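Local coordinates for protein neurotoxin (Clostridium botulinum, PDB 2QN0) that acts as the zinc-dependent light chain protease of botulinum neurotoxin type C1, an enzyme that probably cleaves neuronal SNARE proteins, at residues R298-A301 / K302-N305; Q324-I327 / R328-F332. All blocks are in the same frame, centred on the assembly; numbering follows the deposited sequence.

Contact 1 (R298-A301 / K302-N305); sequences RSIA and KRLN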
loop_
_atom_site.group_PDB
_atom_site.type_symbol
_atom_site.label_atom_id
_atom_site.label_comp_id
_atom_site.label_asym_id
_atom_site.label_seq_id
_atom_site.Cartn_x
_atom_site.Cartn_y
_atom_site.Cartn_z
ATOM N N ARG A 298 16.890 -12.121 -13.796
ATOM C CA ARG A 298 17.506 -13.073 -14.713
ATOM C C ARG A 298 17.146 -14.485 -14.280
ATOM O O ARG A 298 16.897 -15.356 -15.116
ATOM C CB ARG A 298 19.029 -12.901 -14.728
ATOM C CG ARG A 298 19.495 -11.628 -15.412
ATOM C CD ARG A 298 21.013 -11.487 -15.348
ATOM N NE ARG A 298 21.471 -10.227 -15.928
ATOM C CZ ARG A 298 21.408 -9.928 -17.222
ATOM N NH1 ARG A 298 20.906 -10.799 -18.089
ATOM N NH2 ARG A 298 21.845 -8.751 -17.651
ATOM N N SER A 299 17.117 -14.714 -12.971
ATOM C CA SER A 299 16.768 -16.027 -12.448
ATOM C C SER A 299 15.309 -16.351 -12.791
ATOM O O SER A 299 14.969 -17.505 -13.056
ATOM C CB SER A 299 16.978 -16.069 -10.934
ATOM O OG SER A 299 16.701 -17.359 -10.419
ATOM N N ILE A 300 14.454 -15.330 -12.787
ATOM C CA ILE A 300 13.040 -15.517 -13.124
ATOM C C ILE A 300 12.916 -15.885 -14.604
ATOM O O ILE A 300 12.152 -16.778 -14.968
ATOM C CB ILE A 300 12.214 -14.227 -12.860
ATOM C CG1 ILE A 300 12.122 -13.956 -11.356
ATOM C CG2 ILE A 300 10.822 -14.355 -13.478
ATOM C CD1 ILE A 300 11.438 -15.042 -10.578
ATOM N N ALA A 301 13.671 -15.195 -15.457
ATOM C CA ALA A 301 13.635 -15.477 -16.890
ATOM C C ALA A 301 14.016 -16.937 -17.126
ATOM O O ALA A 301 13.423 -17.617 -17.967
ATOM C CB ALA A 301 14.595 -14.552 -17.636
ATOM N N LYS A 302 15.003 -17.415 -16.373
ATOM C CA LYS A 302 15.453 -18.797 -16.487
ATOM C C LYS A 302 14.307 -19.738 -16.124
ATOM O O LYS A 302 14.082 -20.746 -16.794
ATOM C CB LYS A 302 16.643 -19.047 -15.557
ATOM C CG LYS A 302 17.087 -20.497 -15.497
ATOM C CD LYS A 302 18.237 -20.684 -14.520
ATOM C CE LYS A 302 18.660 -22.141 -14.444
ATOM N NZ LYS A 302 19.088 -22.658 -15.775
ATOM N N ARG A 303 13.584 -19.407 -15.057
ATOM C CA ARG A 303 12.458 -20.229 -14.634
ATOM C C ARG A 303 11.417 -20.282 -15.745
ATOM O O ARG A 303 10.897 -21.350 -16.063
ATOM C CB ARG A 303 11.822 -19.663 -13.356
ATOM C CG ARG A 303 12.581 -19.973 -12.068
ATOM C CD ARG A 303 11.951 -19.253 -10.878
ATOM N NE ARG A 303 12.622 -19.537 -9.611
ATOM C CZ ARG A 303 12.315 -20.548 -8.802
ATOM N NH1 ARG A 303 11.340 -21.391 -9.118
ATOM N NH2 ARG A 303 12.977 -20.709 -7.665
ATOM N N LEU A 304 11.123 -19.130 -16.345
ATOM C CA LEU A 304 10.128 -19.070 -17.409
ATOM C C LEU A 304 10.487 -19.941 -18.610
ATOM O O LEU A 304 9.616 -20.312 -19.398
ATOM C CB LEU A 304 9.908 -17.622 -17.854
ATOM C CG LEU A 304 9.228 -16.721 -16.812
ATOM C CD1 LEU A 304 9.130 -15.302 -17.344
ATOM C CD2 LEU A 304 7.834 -17.273 -16.479
ATOM N N ASN A 305 11.767 -20.270 -18.751
ATOM C CA ASN A 305 12.202 -21.120 -19.854
ATOM C C ASN A 305 12.208 -22.582 -19.420
ATOM O O ASN A 305 12.536 -23.464 -20.212
ATOM C CB ASN A 305 13.621 -20.754 -20.310
ATOM C CG ASN A 305 13.699 -19.401 -20.976
ATOM O OD1 ASN A 305 12.868 -19.056 -21.816
ATOM N ND2 ASN A 305 14.718 -18.628 -20.615
HETATM O O HOH W 1 14.176 -17.254 -9.602
#
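The flat guanidinium of Arg303 meets Ser299 through a water at its edge: water 1 lies in the guanidinium plane, accepts from Arg303 NE at 2.8 Å, and is also hydrogen-bonded to Ser299 OG at 2.7 Å. Serine suits the place, its short hydroxyl arm ending where one water can link it to the arginine one turn on. Beyond NE, Arg303 NH1 bonds to Thr122 O, which gives this buried, extended arginine a polar partner outside the helix. Just before NE, Arg303 CD lies 4.3 Å from Ile300 CD1, methylene against methyl. The amide of Asn305 turns its ND2 to within 3.1 Å of Ala301 O at an angle too poor for a bond, while OD1 accepts from Val340 N. All this belongs to the last turns of helix 283-304. Successive i to i+4 bonds run there, Leu304 N giving the straightest to Ile300 O at 2.9 Å (161°), and the ladder ends in a weak bond from Asn305 N to Ala301 O. With CG beside the backbone N (chi1 -68°), Leu304 leans back along the helix toward Ile300, and its CD1 comes 4.3 Å from Ile300 CG2. These two branched aliphatics suit the buried side of the helix, where both touch helix 319-330.

Contact 2 (Q324-I327 / R328-F332); sequences QKLI and RKYRF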
loop_
_atom_site.group_PDB
_atom_site.type_symbol
_atom_site.label_atom_id
_atom_site.label_comp_id
_atom_site.label_asym_id
_atom_site.label_seq_id
_atom_site.Cartn_x
_atom_site.Cartn_y
_atom_site.Cartn_z
ATOM N N GLN A 324 3.205 -15.990 -20.443
ATOM C CA GLN A 324 3.042 -14.760 -21.214
ATOM C C GLN A 324 2.720 -13.554 -20.333
ATOM O O GLN A 324 3.222 -12.455 -20.568
ATOM C CB GLN A 324 1.945 -14.933 -22.265
ATOM C CG GLN A 324 2.317 -15.899 -23.378
ATOM C CD GLN A 324 3.604 -15.500 -24.081
ATOM O OE1 GLN A 324 3.740 -14.372 -24.554
ATOM N NE2 GLN A 324 4.554 -16.427 -24.152
ATOM N N LYS A 325 1.877 -13.758 -19.326
ATOM C CA LYS A 325 1.515 -12.669 -18.422
ATOM C C LYS A 325 2.739 -12.176 -17.654
ATOM O O LYS A 325 2.933 -10.971 -17.477
ATOM C CB LYS A 325 0.439 -13.130 -17.431
ATOM C CG LYS A 325 -0.932 -13.350 -18.060
ATOM C CD LYS A 325 -1.983 -13.711 -17.013
ATOM C CE LYS A 325 -3.363 -13.846 -17.655
ATOM N NZ LYS A 325 -4.424 -14.184 -16.664
ATOM N N LEU A 326 3.564 -13.113 -17.201
ATOM C CA LEU A 326 4.763 -12.758 -16.448
ATOM C C LEU A 326 5.816 -12.107 -17.344
ATOM O O LEU A 326 6.549 -11.220 -16.905
ATOM C CB LEU A 326 5.311 -14.000 -15.746
ATOM C CG LEU A 326 4.332 -14.527 -14.687
ATOM C CD1 LEU A 326 4.695 -15.941 -14.273
ATOM C CD2 LEU A 326 4.341 -13.592 -13.482
ATOM N N ILE A 327 5.889 -12.540 -18.600
ATOM C CA ILE A 327 6.832 -11.943 -19.541
ATOM C C ILE A 327 6.479 -10.463 -19.700
ATOM O O ILE A 327 7.361 -9.603 -19.727
ATOM C CB ILE A 327 6.765 -12.642 -20.922
ATOM C CG1 ILE A 327 7.397 -14.034 -20.823
ATOM C CG2 ILE A 327 7.463 -11.788 -21.976
ATOM C CD1 ILE A 327 7.209 -14.895 -22.062
ATOM N N ARG A 328 5.183 -10.165 -19.791
ATOM C CA ARG A 328 4.736 -8.781 -19.926
ATOM C C ARG A 328 4.999 -7.981 -18.648
ATOM O O ARG A 328 5.394 -6.818 -18.705
ATOM C CB ARG A 328 3.241 -8.716 -20.263
ATOM C CG ARG A 328 2.885 -9.170 -21.677
ATOM C CD ARG A 328 1.453 -8.777 -22.042
ATOM N NE ARG A 328 0.442 -9.506 -21.276
ATOM C CZ ARG A 328 -0.016 -10.715 -21.591
ATOM N NH1 ARG A 328 0.443 -11.348 -22.662
ATOM N NH2 ARG A 328 -0.944 -11.290 -20.836
ATOM N N LYS A 329 4.770 -8.606 -17.496
ATOM C CA LYS A 329 4.989 -7.950 -16.207
ATOM C C LYS A 329 6.419 -7.425 -16.071
ATOM O O LYS A 329 6.645 -6.250 -15.782
ATOM C CB LYS A 329 4.730 -8.935 -15.063
ATOM C CG LYS A 329 5.156 -8.420 -13.688
ATOM C CD LYS A 329 5.033 -9.500 -12.623
ATOM C CE LYS A 329 5.519 -8.997 -11.265
ATOM N NZ LYS A 329 5.576 -10.097 -10.257
ATOM N N TYR A 330 7.375 -8.319 -16.280
ATOM C CA TYR A 330 8.789 -7.986 -16.148
ATOM C C TYR A 330 9.401 -7.329 -17.381
ATOM O O TYR A 330 10.571 -6.942 -17.367
ATOM C CB TYR A 330 9.566 -9.250 -15.792
ATOM C CG TYR A 330 9.163 -9.864 -14.467
ATOM C CD1 TYR A 330 9.427 -9.209 -13.266
ATOM C CD2 TYR A 330 8.524 -11.103 -14.413
ATOM C CE1 TYR A 330 9.069 -9.771 -12.044
ATOM C CE2 TYR A 330 8.158 -11.675 -13.194
ATOM C CZ TYR A 330 8.437 -11.002 -12.014
ATOM O OH TYR A 330 8.093 -11.552 -10.798
ATOM N N ARG A 331 8.607 -7.202 -18.439
ATOM C CA ARG A 331 9.059 -6.594 -19.688
ATOM C C ARG A 331 10.255 -7.335 -20.281
ATOM O O ARG A 331 11.202 -6.722 -20.779
ATOM C CB ARG A 331 9.401 -5.118 -19.467
ATOM C CG ARG A 331 8.211 -4.309 -18.964
ATOM C CD ARG A 331 8.524 -2.835 -18.824
ATOM N NE ARG A 331 7.401 -2.112 -18.228
ATOM C CZ ARG A 331 7.403 -0.808 -17.966
ATOM N NH1 ARG A 331 8.471 -0.073 -18.248
ATOM N NH2 ARG A 331 6.338 -0.241 -17.414
ATOM N N PHE A 332 10.201 -8.660 -20.221
ATOM C CA PHE A 332 11.268 -9.483 -20.770
ATOM C C PHE A 332 11.129 -9.526 -22.282
ATOM O O PHE A 332 10.108 -9.114 -22.836
ATOM C CB PHE A 332 11.202 -10.912 -20.219
ATOM C CG PHE A 332 11.529 -11.027 -18.752
ATOM C CD1 PHE A 332 12.430 -10.154 -18.148
ATOM C CD2 PHE A 332 10.987 -12.059 -17.992
ATOM C CE1 PHE A 332 12.789 -10.310 -16.811
ATOM C CE2 PHE A 332 11.339 -12.225 -16.653
ATOM C CZ PHE A 332 12.246 -11.345 -16.063
HETATM O O HOH W 2 3.567 -11.698 -23.749
HETATM O O HOH W 3 7.559 -7.996 -22.641
#
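Ile327 and Phe332 meet where helix 319-330 ends in a Schellman motif. Phe332 N reaches back to Ile327 O at 3.0 Å, the donor lying in the carbonyl plane, and Arg331 N makes a weak bond to Arg328 O; Arg331 takes the positive phi (59°) that turns the chain out of the helix. Apolar Ile327 and Phe332 fit this buried side: Ile327 CG2 packs 4.2 Å from Phe332 CB, and the Phe332 ring carries Tyr330 CB over the centre of one face. Leu326 CD2 touches Tyr330 CE2 at 4.3 Å, while Tyr330 N bonds almost straight to Leu326 O (175°). The long aliphatic stem of Lys329 lays CD over one face of the Tyr330 ring, toward its rim, and still carries the buried ammonium to three acceptors: Tyr330 OH, itself also bonded to Gly185 O, and the carbonyls Ile114 O and Leu238 O.

The solvent side is looser, and polar Gln324 and Arg328 suit it. A bend at chi3 (-68°) folds Arg328 back, bringing Gln324 O and Lys325 CA over one guanidinium face. Arg328 NH2 comes within 3.5 Å of Lys325 CG, and water 2 joins Gln324 OE1 and O, with a weak link to Arg328 NH1. Lys325 NZ forms a salt bridge with Glu321.

Leu326, Tyr330 and Phe332 face helix 283-304, Ile327 and Phe332 touch strand 340-341, and Arg331 forms a salt bridge with Glu353 on helix 344-357.

Overall arrangement
Coming from the N terminus, the chain passes the zinc-binding residues His229, His233 and Glu269 before helix 283-304, whose last turns form contact 1. It then runs through strand 309-311 into helix 319-330, where contact 2 closes the helix. Each contact is local and spans successive helical turns without enclosing a long loop, and contact 2 also takes in the Schellman motif at its end; they follow in series and neither nest nor cross. Their centres nevertheless lie about 11 Å apart, because the two helix ends pack together: Ile300 CG2 is 3.8 Å from Tyr330 CE2, and Leu304 CD1 is 3.8 Å from Phe332 CD2. Strand 340-341 joins both, through Val340.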